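PDB 3E8T: takeout-like protein 1 from Epiphyas postvittana, which binds ubiquinone-8 along an internal pocket and probably serves as a carrier of hydrophobic ligands in insects. Local coordinates for residues Q55-E60 against H96-G101; D111-L116 against G159-F164. One frame throughout, in Å; residues are numbered along the deposited sequence.

Contact 1. Residues Q55-E60 against H96-G101; sequences QFTLKE and HYTAGG. With UQ8 (Ubiquinone-8), chain B.
Phe56 and Tyr97 meet on the face of two antiparallel strands that looks onto the ubiquinone-8 tail, their side chains crossing at about a right angle. The touch is ring corner against methylene: Phe56 CE1 lies 3.7 Å from Tyr97 CB, while the phenol leads off toward Thr161, whose carbonyl its hydroxyl meets. Swinging CG anti to the backbone N (chi1 -177°) lets Phe56 lay one ring face against the tail. Ligand C41 stands over that face, displaced toward the rim, and methyl C45 comes within 3.4 Å of Phe56 CE1. Leu58, next on this face, reaches Tyr97 CB with CD1 at 4.1 Å. A serine in place of Phe56 would probably strip the end of the tail of this flat wall and open a gap beside Tyr97 CB. The strands belong to the hairpin 54-77/82-100, part of the long curled antiparallel sheet of the juvenile hormone binding protein family. On the other face, Thr57 and Thr98 form a hydrogen-bonded pair whose backbones exchange two N-H...O bonds. Their hydroxyls join as well, OG1 to OG1 at 2.6 Å, each set between its own backbone N and carbonyl carbon (chi1 70° and 72°). One water links Thr57 OG1 to His96 O, and another sits on Thr98 OG1. At the Gln55 end, where the second strand turns a corner at Gly101, Gln55 gives its NE2 to Asp50 and brings OE1 to 3.4 Å from Gly101 CA, where a beta carbon on Gly101 would collide with it.

Contact 2. Residues D111-L116 against G159-F164; sequences DGQMKL and GLTNLF. With UQ8 (Ubiquinone-8), chain B.
Lys115 and Gly159 form an antiparallel hydrogen-bonded pair where strand 155-160 runs against the start of strand 113-133, within the long curled antiparallel sheet of the juvenile hormone binding protein family. Backbone bonds come first. Lys115 N reaches Gly159 O at 2.8 Å, and Gly159 N returns the bond to Lys115 O at 2.9 Å. Just past the end of the strand, Thr161 N meets Gln113 O at 2.9 Å.

Beyond this, side chains take over from a regular pairing. Gln113 N bonds not to a carbonyl but to Thr161 OG1, at 2.9 Å and almost dead straight (177° at the hydrogen). The hydroxyl is put there by lying between its own backbone N and carbonyl carbon, chi1 76°. Gln113 is thus gripped at both N and O by the one threonine. Asn162, with left-handed helical backbone angles, turns its amide back across the gap: ND2 points at Asp111 O, 2.8 Å away and nearly in the amide plane, while Asp111 N makes a weak bond to Asn162 O. Gly112 fits in between, since a beta carbon there would run into Thr161 O. The Asp111 carboxylate leaves to the side, where OD1 takes a hydrogen bond from His96 NE2.

The apolar part lies on the pocket face. Met114 and Leu160 are a non-hydrogen-bonded pair whose side chains run side by side, pointing the same way. Met114 also packs on Phe56 and Leu58, and Leu160 on Leu178 of helix 168-180. The two methyls of Leu160 divide the work: CD2 rests 3.7 Å from Met114 CG, and CD1 reaches ubiquinone-8 C45, also at 3.7 Å.

How the contacts relate
Contacts 1 and 2 lie in one sheet with centres about 9 Å apart, and strands 82-100 and 113-133, neighbours in it, join them. Between the two strands Tyr97 N meets Gly112 O at 2.8 Å, a backbone tie to which the side chains of Tyr97 and His96 add their bonds to Thr161 and Asp111. Both contacts are partly buried, with apolar residues on the pocket face and polar ones toward the outside, and both touch the same end of the ubiquinone tail. Contact 1 is a regular hairpin pairing that offers the ligand an aromatic face; contact 2, more exposed, frays from strand into loop, so threonine and asparagine side chains supply bonds to the backbone and aliphatic leucine meets the tail.

Contact 1. Residues Q55-E60 against H96-G101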
ATOM      1  N   GLN A  55       5.875 -15.670 -13.702  1.00 10.00           N
ATOM      2  CA  GLN A  55       7.056 -15.294 -12.965  1.00  9.70           C
ATOM      3  C   GLN A  55       7.350 -13.821 -13.184  1.00 10.23           C
ATOM      4  O   GLN A  55       7.539 -13.402 -14.320  1.00 12.00           O
ATOM      5  CB  GLN A  55       8.253 -16.116 -13.393  1.00 12.26           C
ATOM      6  CG  GLN A  55       8.102 -17.590 -13.042  1.00 14.56           C
ATOM      7  CD  GLN A  55       7.292 -18.377 -14.033  1.00 16.79           C
ATOM      8  OE1 GLN A  55       7.516 -18.319 -15.225  1.00 17.51           O
ATOM      9  NE2 GLN A  55       6.300 -19.120 -13.524  1.00 16.96           N
ATOM     10  N   PHE A  56       7.352 -13.043 -12.108  1.00 10.13           N
ATOM     11  CA  PHE A  56       7.470 -11.598 -12.183  1.00 10.10           C
ATOM     12  C   PHE A  56       8.492 -11.090 -11.195  1.00 10.53           C
ATOM     13  O   PHE A  56       8.566 -11.592 -10.079  1.00 13.36           O
ATOM     14  CB  PHE A  56       6.110 -10.994 -11.821  1.00 12.24           C
ATOM     15  CG  PHE A  56       6.037  -9.499 -11.917  1.00 13.26           C
ATOM     16  CD1 PHE A  56       5.836  -8.870 -13.136  1.00 14.58           C
ATOM     17  CD2 PHE A  56       6.154  -8.723 -10.744  1.00 14.36           C
ATOM     18  CE1 PHE A  56       5.774  -7.407 -13.171  1.00 15.60           C
ATOM     19  CE2 PHE A  56       6.068  -7.334 -10.797  1.00 15.95           C
ATOM     20  CZ  PHE A  56       5.886  -6.730 -12.001  1.00 15.83           C
ATOM     21  N   THR A  57       9.276 -10.095 -11.609  1.00  9.95           N
ATOM     22  CA  THR A  57      10.154  -9.393 -10.709  1.00 10.70           C
ATOM     23  C   THR A  57       9.946  -7.891 -10.883  1.00 10.56           C
ATOM     24  O   THR A  57       9.631  -7.417 -11.990  1.00 10.84           O
ATOM     25  CB  THR A  57      11.624  -9.730 -10.925  1.00 13.46           C
ATOM     26  OG1 THR A  57      12.079  -9.188 -12.154  1.00 16.75           O
ATOM     27  CG2 THR A  57      11.881 -11.215 -10.884  1.00 15.63           C
ATOM     28  N   LEU A  58      10.137  -7.140  -9.793  1.00 10.54           N
ATOM     29  CA  LEU A  58      10.141  -5.692  -9.868  1.00 11.28           C
ATOM     30  C   LEU A  58      11.280  -5.152  -9.036  1.00 12.17           C
ATOM     31  O   LEU A  58      11.368  -5.449  -7.827  1.00 13.13           O
ATOM     32  CB  LEU A  58       8.836  -5.087  -9.403  1.00 11.76           C
ATOM     33  CG  LEU A  58       8.651  -3.601  -9.672  1.00 12.43           C
ATOM     34  CD1 LEU A  58       8.442  -3.339 -11.159  1.00 13.82           C
ATOM     35  CD2 LEU A  58       7.489  -3.032  -8.852  1.00 13.21           C
ATOM     36  N   LYS A  59      12.134  -4.380  -9.702  1.00 11.79           N
ATOM     37  CA  LYS A  59      13.265  -3.741  -9.037  1.00 12.77           C
ATOM     38  C   LYS A  59      13.079  -2.230  -9.182  1.00 11.64           C
ATOM     39  O   LYS A  59      12.451  -1.759 -10.124  1.00 12.43           O
ATOM     40  CB  LYS A  59      14.596  -4.185  -9.677  1.00 13.63           C
ATOM     41  CG  LYS A  59      14.861  -5.642  -9.501  1.00 16.71           C
ATOM     42  CD  LYS A  59      16.233  -6.006 -10.026  1.00 19.17           C
ATOM     43  CE  LYS A  59      16.382  -7.438 -10.318  1.00 22.74           C
ATOM     44  NZ  LYS A  59      17.577  -7.634 -11.189  1.00 28.23           N
ATOM     45  N   GLU A  60      13.648  -1.474  -8.256  1.00 12.74           N
ATOM     46  CA  GLU A  60      13.478  -0.022  -8.311  0.50 14.13           C
ATOM     47  C   GLU A  60      11.995   0.350  -8.220  1.00 12.94           C
ATOM     48  O   GLU A  60      11.589   1.339  -8.816  1.00 14.46           O
ATOM     49  CB  GLU A  60      14.099   0.637  -9.570  0.50 15.49           C
ATOM     50  CG  GLU A  60      15.614   0.562  -9.759  0.50 18.44           C
ATOM     51  CD  GLU A  60      16.072   1.531 -10.847  0.50 18.78           C
ATOM     52  OE1 GLU A  60      15.877   1.180 -12.020  0.50 21.25           O
ATOM     53  OE2 GLU A  60      16.555   2.655 -10.532  0.50 25.96           O
ATOM     54  N   HIS A  96      11.421  -1.373 -12.767  1.00 10.10           N
ATOM     55  CA  HIS A  96      12.018  -2.241 -13.764  1.00 10.55           C
ATOM     56  C   HIS A  96      11.520  -3.648 -13.543  1.00  9.70           C
ATOM     57  O   HIS A  96      11.787  -4.241 -12.478  1.00 10.92           O
ATOM     58  CB  HIS A  96      13.549  -2.177 -13.599  1.00 10.82           C
ATOM     59  CG  HIS A  96      14.296  -3.151 -14.423  1.00 14.50           C
ATOM     60  ND1 HIS A  96      15.554  -3.593 -14.070  1.00 20.74           N
ATOM     61  CD2 HIS A  96      13.944  -3.840 -15.519  1.00 16.88           C
ATOM     62  CE1 HIS A  96      15.967  -4.471 -14.975  1.00 20.68           C
ATOM     63  NE2 HIS A  96      15.013  -4.617 -15.884  1.00 21.06           N
ATOM     64  N   TYR A  97      10.735  -4.160 -14.492  1.00  9.87           N
ATOM     65  CA  TYR A  97      10.116  -5.476 -14.329  1.00  9.96           C
ATOM     66  C   TYR A  97      10.745  -6.505 -15.248  1.00  9.70           C
ATOM     67  O   TYR A  97      11.345  -6.185 -16.265  1.00 10.35           O
ATOM     68  CB  TYR A  97       8.571  -5.425 -14.656  1.00 10.59           C
ATOM     69  CG  TYR A  97       8.270  -5.509 -16.128  1.00  9.34           C
ATOM     70  CD1 TYR A  97       7.934  -6.710 -16.698  1.00 10.50           C
ATOM     71  CD2 TYR A  97       8.419  -4.432 -16.960  1.00  9.63           C
ATOM     72  CE1 TYR A  97       7.809  -6.836 -18.038  1.00  9.59           C
ATOM     73  CE2 TYR A  97       8.312  -4.578 -18.317  1.00  9.16           C
ATOM     74  CZ  TYR A  97       8.016  -5.790 -18.845  1.00  9.95           C
ATOM     75  OH  TYR A  97       7.923  -5.964 -20.198  1.00 10.60           O
ATOM     76  N   THR A  98      10.547  -7.757 -14.830  1.00  9.86           N
ATOM     77  CA  THR A  98      10.718  -8.874 -15.743  1.00 10.77           C
ATOM     78  C   THR A  98       9.491  -9.748 -15.643  1.00 10.57           C
ATOM     79  O   THR A  98       8.852  -9.819 -14.583  1.00 10.84           O
ATOM     80  CB  THR A  98      11.993  -9.709 -15.557  1.00 13.47           C
ATOM     81  OG1 THR A  98      11.888 -10.485 -14.369  1.00 16.93           O
ATOM     82  CG2 THR A  98      13.247  -8.855 -15.550  1.00 15.88           C
ATOM     83  N   ALA A  99       9.146 -10.398 -16.746  1.00  9.86           N
ATOM     84  CA  ALA A  99       8.028 -11.307 -16.777  1.00 11.14           C
ATOM     85  C   ALA A  99       8.404 -12.526 -17.617  1.00 11.32           C
ATOM     86  O   ALA A  99       9.036 -12.417 -18.680  1.00 12.25           O
ATOM     87  CB  ALA A  99       6.803 -10.607 -17.358  1.00 12.12           C
ATOM     88  N   GLY A 100       7.894 -13.691 -17.193  1.00 10.00           N
ATOM     89  CA  GLY A 100       8.035 -14.905 -17.930  1.00  9.75           C
ATOM     90  C   GLY A 100       6.881 -15.839 -17.591  1.00  9.62           C
ATOM     91  O   GLY A 100       6.153 -15.605 -16.632  1.00 10.23           O
ATOM     92  N   GLY A 101       6.741 -16.906 -18.356  1.00 10.01           N
ATOM     93  CA  GLY A 101       5.681 -17.866 -18.096  1.00 10.70           C
ATOM     94  C   GLY A 101       4.441 -17.469 -18.888  1.00 10.96           C
ATOM     95  O   GLY A 101       4.463 -17.257 -20.110  1.00 10.76           O
TER
HETATM   96  C45 UQ8 B 221       3.757  -8.066 -15.779  1.00 41.01           C
HETATM   97  C44 UQ8 B 221       2.382  -8.728 -15.668  1.00 39.34           C
HETATM   98  C46 UQ8 B 221       1.986  -9.257 -17.021  1.00 40.20           C
HETATM   99  C43 UQ8 B 221       1.312  -7.795 -15.132  1.00 39.20           C
HETATM  100  C42 UQ8 B 221       1.812  -7.011 -13.909  1.00 36.40           C
HETATM  101  C41 UQ8 B 221       1.951  -7.959 -12.725  1.00 33.97           C
HETATM  102  C39 UQ8 B 221       1.393  -7.317 -11.473  1.00 33.04           C
HETATM  103  C40 UQ8 B 221       2.245  -7.147 -10.217  1.00 37.10           C
HETATM  104  C38 UQ8 B 221       0.077  -6.944 -11.436  1.00 29.04           C
HETATM  105  C37 UQ8 B 221      -0.542  -6.342 -10.350  1.00 27.70           C
HETATM  106  C36 UQ8 B 221      -1.883  -5.831 -10.877  1.00 27.10           C
HETATM  107  C34 UQ8 B 221      -2.634  -4.979  -9.870  1.00 26.04           C
HETATM  108  C35 UQ8 B 221      -3.755  -4.329 -10.364  1.00 27.64           C
HETATM  109  C33 UQ8 B 221      -2.162  -4.813  -8.570  1.00 24.02           C
HETATM  110  C32 UQ8 B 221      -2.741  -4.104  -7.522  1.00 27.74           C
HETATM  111  C31 UQ8 B 221      -1.608  -3.670  -6.554  1.00 25.98           C
HETATM  112  C29 UQ8 B 221      -2.119  -3.025  -5.274  1.00 27.81           C
HETATM  113  C30 UQ8 B 221      -3.327  -3.650  -4.506  1.00 29.58           C
HETATM  114  C28 UQ8 B 221      -1.509  -1.872  -4.791  1.00 30.30           C
HETATM  115  C27 UQ8 B 221      -1.883  -1.188  -3.641  1.00 29.80           C
HETATM  116  C26 UQ8 B 221      -0.684  -0.490  -2.981  1.00 29.70           C
HETATM  117  C24 UQ8 B 221      -1.151   0.450  -1.863  1.00 29.29           C
HETATM  118  C25 UQ8 B 221      -1.931   1.733  -2.194  1.00 31.99           C
HETATM  119  C23 UQ8 B 221      -0.872   0.132  -0.552  1.00 28.86           C
HETATM  120  C22 UQ8 B 221      -1.209   0.870   0.587  1.00 31.24           C
HETATM  121  C21 UQ8 B 221      -0.865   0.098   1.861  1.00 33.40           C
HETATM  122  C19 UQ8 B 221      -1.498   0.641   3.143  1.00 34.02           C
HETATM  123  C20 UQ8 B 221      -1.260  -0.272   4.345  1.00 34.05           C
HETATM  124  C18 UQ8 B 221      -1.135   2.105   3.428  1.00 35.70           C
HETATM  125  C17 UQ8 B 221      -1.710   2.574   4.772  1.00 38.34           C
HETATM  126  C16 UQ8 B 221      -1.796   4.105   4.886  1.00 42.71           C
HETATM  127  C14 UQ8 B 221      -2.006   4.479   6.349  1.00 45.11           C
HETATM  128  C15 UQ8 B 221      -2.939   3.612   7.215  1.00 46.33           C
HETATM  129  C13 UQ8 B 221      -1.348   5.565   6.922  1.00 46.25           C
HETATM  130  C12 UQ8 B 221      -1.500   5.921   8.260  1.00 46.77           C
HETATM  131  C11 UQ8 B 221      -1.281   7.425   8.528  1.00 49.12           C
HETATM  132  C9  UQ8 B 221      -2.022   7.885   9.797  1.00 50.96           C
HETATM  133  C10 UQ8 B 221      -2.413   6.709  10.708  1.00 51.64           C
HETATM  134  C8  UQ8 B 221      -1.149   8.894  10.537  1.00 51.26           C
HETATM  135  C7  UQ8 B 221      -0.591   8.347  11.855  1.00 62.77           C
HETATM  136  C6  UQ8 B 221      -1.586   8.458  13.035  1.00 52.06           C
HETATM  137  C1  UQ8 B 221      -1.742   7.370  13.903  1.00 54.07           C
HETATM  138  C1M UQ8 B 221      -0.993   6.219  13.664  1.00 59.53           C
HETATM  139  C2  UQ8 B 221      -2.629   7.413  14.986  1.00 54.90           C
HETATM  140  O2  UQ8 B 221      -2.763   6.455  15.753  1.00 50.23           O
HETATM  141  C3  UQ8 B 221      -3.374   8.558  15.224  1.00 53.03           C
HETATM  142  O3  UQ8 B 221      -4.236   8.598  16.280  1.00 53.28           O
HETATM  143  C3M UQ8 B 221      -3.541   8.985  17.464  1.00 57.12           C
HETATM  144  C4  UQ8 B 221      -3.247   9.652  14.377  1.00 51.72           C
HETATM  145  O4  UQ8 B 221      -3.989  10.771  14.629  1.00 54.07           O
HETATM  146  C4M UQ8 B 221      -5.383  10.442  14.734  1.00 55.49           C
HETATM  147  C5  UQ8 B 221      -2.361   9.602  13.291  1.00 57.52           C
HETATM  148  O5  UQ8 B 221      -2.262  10.593  12.563  1.00 56.03           O
HETATM  149  O   HOH W   1      10.434 -12.885 -14.466  1.00 19.00           O
HETATM  150  O   HOH W   2      13.199  -6.699 -12.497  1.00 15.46           O

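Contact 2. Residues D111-L116 against G159-F164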
ATOM      1  N   ASP A 111      11.199  -7.591 -20.277  1.00 11.14           N
ATOM      2  CA  ASP A 111      12.232  -7.055 -19.397  1.00 11.47           C
ATOM      3  C   ASP A 111      12.368  -5.586 -19.724  1.00 11.32           C
ATOM      4  O   ASP A 111      12.907  -5.220 -20.751  1.00 12.02           O
ATOM      5  CB  ASP A 111      13.552  -7.772 -19.658  1.00 14.41           C
ATOM      6  CG  ASP A 111      14.650  -7.374 -18.688  1.00 17.20           C
ATOM      7  OD1 ASP A 111      14.579  -6.291 -18.107  1.00 19.64           O
ATOM      8  OD2 ASP A 111      15.609  -8.165 -18.489  1.00 25.95           O
ATOM      9  N   GLY A 112      11.787  -4.766 -18.871  1.00 10.17           N
ATOM     10  CA  GLY A 112      11.656  -3.376 -19.196  1.00 10.99           C
ATOM     11  C   GLY A 112      11.119  -2.547 -18.067  1.00 10.18           C
ATOM     12  O   GLY A 112      11.341  -2.883 -16.911  1.00 10.26           O
ATOM     13  N   GLN A 113      10.426  -1.478 -18.415  1.00 10.00           N
ATOM     14  CA  GLN A 113       9.853  -0.615 -17.422  1.00  9.64           C
ATOM     15  C   GLN A 113       8.355  -0.792 -17.367  1.00  9.44           C
ATOM     16  O   GLN A 113       7.694  -1.043 -18.372  1.00 10.12           O
ATOM     17  CB  GLN A 113      10.180   0.849 -17.722  1.00 12.17           C
ATOM     18  CG  GLN A 113      11.656   1.160 -17.643  1.00 14.04           C
ATOM     19  CD  GLN A 113      12.298   0.878 -16.323  1.00 17.07           C
ATOM     20  OE1 GLN A 113      11.842   1.366 -15.289  1.00 21.61           O
ATOM     21  NE2 GLN A 113      13.381   0.106 -16.343  1.00 20.37           N
ATOM     22  N   MET A 114       7.805  -0.643 -16.161  1.00  9.62           N
ATOM     23  CA  MET A 114       6.376  -0.745 -15.914  1.00 10.44           C
ATOM     24  C   MET A 114       5.802   0.573 -15.419  1.00 10.63           C
ATOM     25  O   MET A 114       6.449   1.252 -14.613  1.00 11.79           O
ATOM     26  CB  MET A 114       6.133  -1.805 -14.806  1.00 11.57           C
ATOM     27  CG  MET A 114       4.658  -1.951 -14.443  1.00 13.16           C
ATOM     28  SD  MET A 114       4.418  -3.321 -13.301  1.00 16.67           S
ATOM     29  CE  MET A 114       4.784  -2.509 -11.742  1.00 18.71           C
ATOM     30  N   LYS A 115       4.580   0.864 -15.847  1.00 10.88           N
ATOM     31  CA  LYS A 115       3.753   1.889 -15.225  1.00 10.06           C
ATOM     32  C   LYS A 115       2.350   1.292 -15.109  1.00 11.30           C
ATOM     33  O   LYS A 115       1.681   1.066 -16.109  1.00 12.24           O
ATOM     34  CB  LYS A 115       3.686   3.155 -16.063  1.00 12.57           C
ATOM     35  CG  LYS A 115       2.808   4.251 -15.465  1.00 15.18           C
ATOM     36  CD  LYS A 115       2.840   5.550 -16.258  1.00 17.94           C
ATOM     37  CE  LYS A 115       1.730   6.478 -15.768  1.00 22.59           C
ATOM     38  NZ  LYS A 115       1.665   7.744 -16.553  1.00 25.29           N
ATOM     39  N   LEU A 116       1.947   0.986 -13.882  1.00 10.48           N
ATOM     40  CA  LEU A 116       0.668   0.420 -13.602  0.50 10.63           C
ATOM     41  C   LEU A 116      -0.170   1.539 -12.960  1.00 10.85           C
ATOM     42  O   LEU A 116       0.220   2.040 -11.898  1.00 13.65           O
ATOM     43  CB  LEU A 116       0.869  -0.788 -12.651  0.50 11.61           C
ATOM     44  CG  LEU A 116      -0.367  -1.409 -12.007  0.50 11.87           C
ATOM     45  CD1 LEU A 116      -1.257  -1.929 -13.160  0.50 13.46           C
ATOM     46  CD2 LEU A 116       0.028  -2.509 -11.069  0.50 12.75           C
ATOM     47  N   GLY A 159       1.084  -0.533 -18.438  1.00 11.51           N
ATOM     48  CA  GLY A 159       2.109  -0.088 -19.399  1.00 12.09           C
ATOM     49  C   GLY A 159       3.361  -0.889 -19.101  1.00 11.82           C
ATOM     50  O   GLY A 159       3.865  -0.860 -17.982  1.00 12.41           O
ATOM     51  N   LEU A 160       3.810  -1.669 -20.063  1.00 10.51           N
ATOM     52  CA  LEU A 160       5.016  -2.495 -19.920  1.00 10.97           C
ATOM     53  C   LEU A 160       5.839  -2.328 -21.182  1.00 10.56           C
ATOM     54  O   LEU A 160       5.306  -2.529 -22.254  1.00 12.16           O
ATOM     55  CB  LEU A 160       4.676  -3.984 -19.737  1.00 10.88           C
ATOM     56  CG  LEU A 160       3.857  -4.358 -18.518  1.00 11.87           C
ATOM     57  CD1 LEU A 160       3.222  -5.772 -18.684  1.00 15.31           C
ATOM     58  CD2 LEU A 160       4.655  -4.306 -17.269  1.00 13.36           C
ATOM     59  N   THR A 161       7.106  -1.975 -21.029  1.00  9.29           N
ATOM     60  CA  THR A 161       7.985  -1.841 -22.182  1.00  9.53           C
ATOM     61  C   THR A 161       8.832  -3.076 -22.398  1.00  9.18           C
ATOM     62  O   THR A 161       9.050  -3.892 -21.520  1.00  9.75           O
ATOM     63  CB  THR A 161       8.905  -0.607 -22.080  1.00 10.01           C
ATOM     64  OG1 THR A 161       9.958  -0.861 -21.173  1.00 10.08           O
ATOM     65  CG2 THR A 161       8.106   0.632 -21.663  1.00 11.50           C
ATOM     66  N   ASN A 162       9.257  -3.235 -23.636  1.00  9.10           N
ATOM     67  CA  ASN A 162      10.057  -4.373 -24.076  1.00  8.92           C
ATOM     68  C   ASN A 162       9.445  -5.700 -23.682  1.00  9.72           C
ATOM     69  O   ASN A 162      10.152  -6.649 -23.311  1.00 11.15           O
ATOM     70  CB  ASN A 162      11.462  -4.268 -23.559  1.00 10.01           C
ATOM     71  CG  ASN A 162      12.425  -5.238 -24.243  1.00 11.48           C
ATOM     72  OD1 ASN A 162      12.331  -5.434 -25.457  1.00 11.16           O
ATOM     73  ND2 ASN A 162      13.342  -5.799 -23.486  1.00 12.38           N
ATOM     74  N   LEU A 163       8.133  -5.824 -23.894  1.00  9.52           N
ATOM     75  CA  LEU A 163       7.547  -7.156 -23.994  1.00  9.70           C
ATOM     76  C   LEU A 163       8.005  -7.786 -25.300  1.00 10.21           C
ATOM     77  O   LEU A 163       8.155  -7.120 -26.323  1.00 10.55           O
ATOM     78  CB  LEU A 163       6.011  -7.066 -24.023  1.00  9.57           C
ATOM     79  CG  LEU A 163       5.323  -6.610 -22.720  1.00  9.96           C
ATOM     80  CD1 LEU A 163       3.898  -6.248 -23.021  1.00 11.40           C
ATOM     81  CD2 LEU A 163       5.419  -7.720 -21.659  1.00 11.41           C
ATOM     82  N   PHE A 164       8.177  -9.097 -25.266  1.00 10.63           N
ATOM     83  CA  PHE A 164       8.335  -9.903 -26.487  1.00 10.72           C
ATOM     84  C   PHE A 164       9.441  -9.420 -27.395  1.00 11.93           C
ATOM     85  O   PHE A 164       9.292  -9.348 -28.628  1.00 13.29           O
ATOM     86  CB  PHE A 164       7.036 -10.002 -27.306  1.00 11.45           C
ATOM     87  CG  PHE A 164       5.890 -10.567 -26.504  1.00 11.25           C
ATOM     88  CD1 PHE A 164       5.864 -11.882 -26.153  1.00 11.76           C
ATOM     89  CD2 PHE A 164       4.890  -9.749 -26.046  1.00 11.13           C
ATOM     90  CE1 PHE A 164       4.857 -12.379 -25.347  1.00 12.32           C
ATOM     91  CE2 PHE A 164       3.887 -10.237 -25.291  1.00 11.41           C
ATOM     92  CZ  PHE A 164       3.855 -11.552 -24.928  1.00 12.28           C
TER
HETATM   93  C45 UQ8 B 221       3.757  -8.066 -15.779  1.00 41.01           C
HETATM   94  C44 UQ8 B 221       2.382  -8.728 -15.668  1.00 39.34           C
HETATM   95  C46 UQ8 B 221       1.986  -9.257 -17.021  1.00 40.20           C
HETATM   96  C43 UQ8 B 221       1.312  -7.795 -15.132  1.00 39.20           C
HETATM   97  C42 UQ8 B 221       1.812  -7.011 -13.909  1.00 36.40           C
HETATM   98  C41 UQ8 B 221       1.951  -7.959 -12.725  1.00 33.97           C
HETATM   99  C39 UQ8 B 221       1.393  -7.317 -11.473  1.00 33.04           C
HETATM  100  C40 UQ8 B 221       2.245  -7.147 -10.217  1.00 37.10           C
HETATM  101  C38 UQ8 B 221       0.077  -6.944 -11.436  1.00 29.04           C
HETATM  102  C37 UQ8 B 221      -0.542  -6.342 -10.350  1.00 27.70           C
HETATM  103  C36 UQ8 B 221      -1.883  -5.831 -10.877  1.00 27.10           C
HETATM  104  C34 UQ8 B 221      -2.634  -4.979  -9.870  1.00 26.04           C
HETATM  105  C35 UQ8 B 221      -3.755  -4.329 -10.364  1.00 27.64           C
HETATM  106  C33 UQ8 B 221      -2.162  -4.813  -8.570  1.00 24.02           C
HETATM  107  C32 UQ8 B 221      -2.741  -4.104  -7.522  1.00 27.74           C
HETATM  108  C31 UQ8 B 221      -1.608  -3.670  -6.554  1.00 25.98           C
HETATM  109  C29 UQ8 B 221      -2.119  -3.025  -5.274  1.00 27.81           C
HETATM  110  C30 UQ8 B 221      -3.327  -3.650  -4.506  1.00 29.58           C
HETATM  111  C28 UQ8 B 221      -1.509  -1.872  -4.791  1.00 30.30           C
HETATM  112  C27 UQ8 B 221      -1.883  -1.188  -3.641  1.00 29.80           C
HETATM  113  C26 UQ8 B 221      -0.684  -0.490  -2.981  1.00 29.70           C
HETATM  114  C24 UQ8 B 221      -1.151   0.450  -1.863  1.00 29.29           C
HETATM  115  C25 UQ8 B 221      -1.931   1.733  -2.194  1.00 31.99           C
HETATM  116  C23 UQ8 B 221      -0.872   0.132  -0.552  1.00 28.86           C
HETATM  117  C22 UQ8 B 221      -1.209   0.870   0.587  1.00 31.24           C
HETATM  118  C21 UQ8 B 221      -0.865   0.098   1.861  1.00 33.40           C
HETATM  119  C19 UQ8 B 221      -1.498   0.641   3.143  1.00 34.02           C
HETATM  120  C20 UQ8 B 221      -1.260  -0.272   4.345  1.00 34.05           C
HETATM  121  C18 UQ8 B 221      -1.135   2.105   3.428  1.00 35.70           C
HETATM  122  C17 UQ8 B 221      -1.710   2.574   4.772  1.00 38.34           C
HETATM  123  C16 UQ8 B 221      -1.796   4.105   4.886  1.00 42.71           C
HETATM  124  C14 UQ8 B 221      -2.006   4.479   6.349  1.00 45.11           C
HETATM  125  C15 UQ8 B 221      -2.939   3.612   7.215  1.00 46.33           C
HETATM  126  C13 UQ8 B 221      -1.348   5.565   6.922  1.00 46.25           C
HETATM  127  C12 UQ8 B 221      -1.500   5.921   8.260  1.00 46.77           C
HETATM  128  C11 UQ8 B 221      -1.281   7.425   8.528  1.00 49.12           C
HETATM  129  C9  UQ8 B 221      -2.022   7.885   9.797  1.00 50.96           C
HETATM  130  C10 UQ8 B 221      -2.413   6.709  10.708  1.00 51.64           C
HETATM  131  C8  UQ8 B 221      -1.149   8.894  10.537  1.00 51.26           C
HETATM  132  C7  UQ8 B 221      -0.591   8.347  11.855  1.00 62.77           C
HETATM  133  C6  UQ8 B 221      -1.586   8.458  13.035  1.00 52.06           C
HETATM  134  C1  UQ8 B 221      -1.742   7.370  13.903  1.00 54.07           C
HETATM  135  C1M UQ8 B 221      -0.993   6.219  13.664  1.00 59.53           C
HETATM  136  C2  UQ8 B 221      -2.629   7.413  14.986  1.00 54.90           C
HETATM  137  O2  UQ8 B 221      -2.763   6.455  15.753  1.00 50.23           O
HETATM  138  C3  UQ8 B 221      -3.374   8.558  15.224  1.00 53.03           C
HETATM  139  O3  UQ8 B 221      -4.236   8.598  16.280  1.00 53.28           O
HETATM  140  C3M UQ8 B 221      -3.541   8.985  17.464  1.00 57.12           C
HETATM  141  C4  UQ8 B 221      -3.247   9.652  14.377  1.00 51.72           C
HETATM  142  O4  UQ8 B 221      -3.989  10.771  14.629  1.00 54.07           O
HETATM  143  C4M UQ8 B 221      -5.383  10.442  14.734  1.00 55.49           C
HETATM  144  C5  UQ8 B 221      -2.361   9.602  13.291  1.00 57.52           C
HETATM  145  O5  UQ8 B 221      -2.262  10.593  12.563  1.00 56.03           O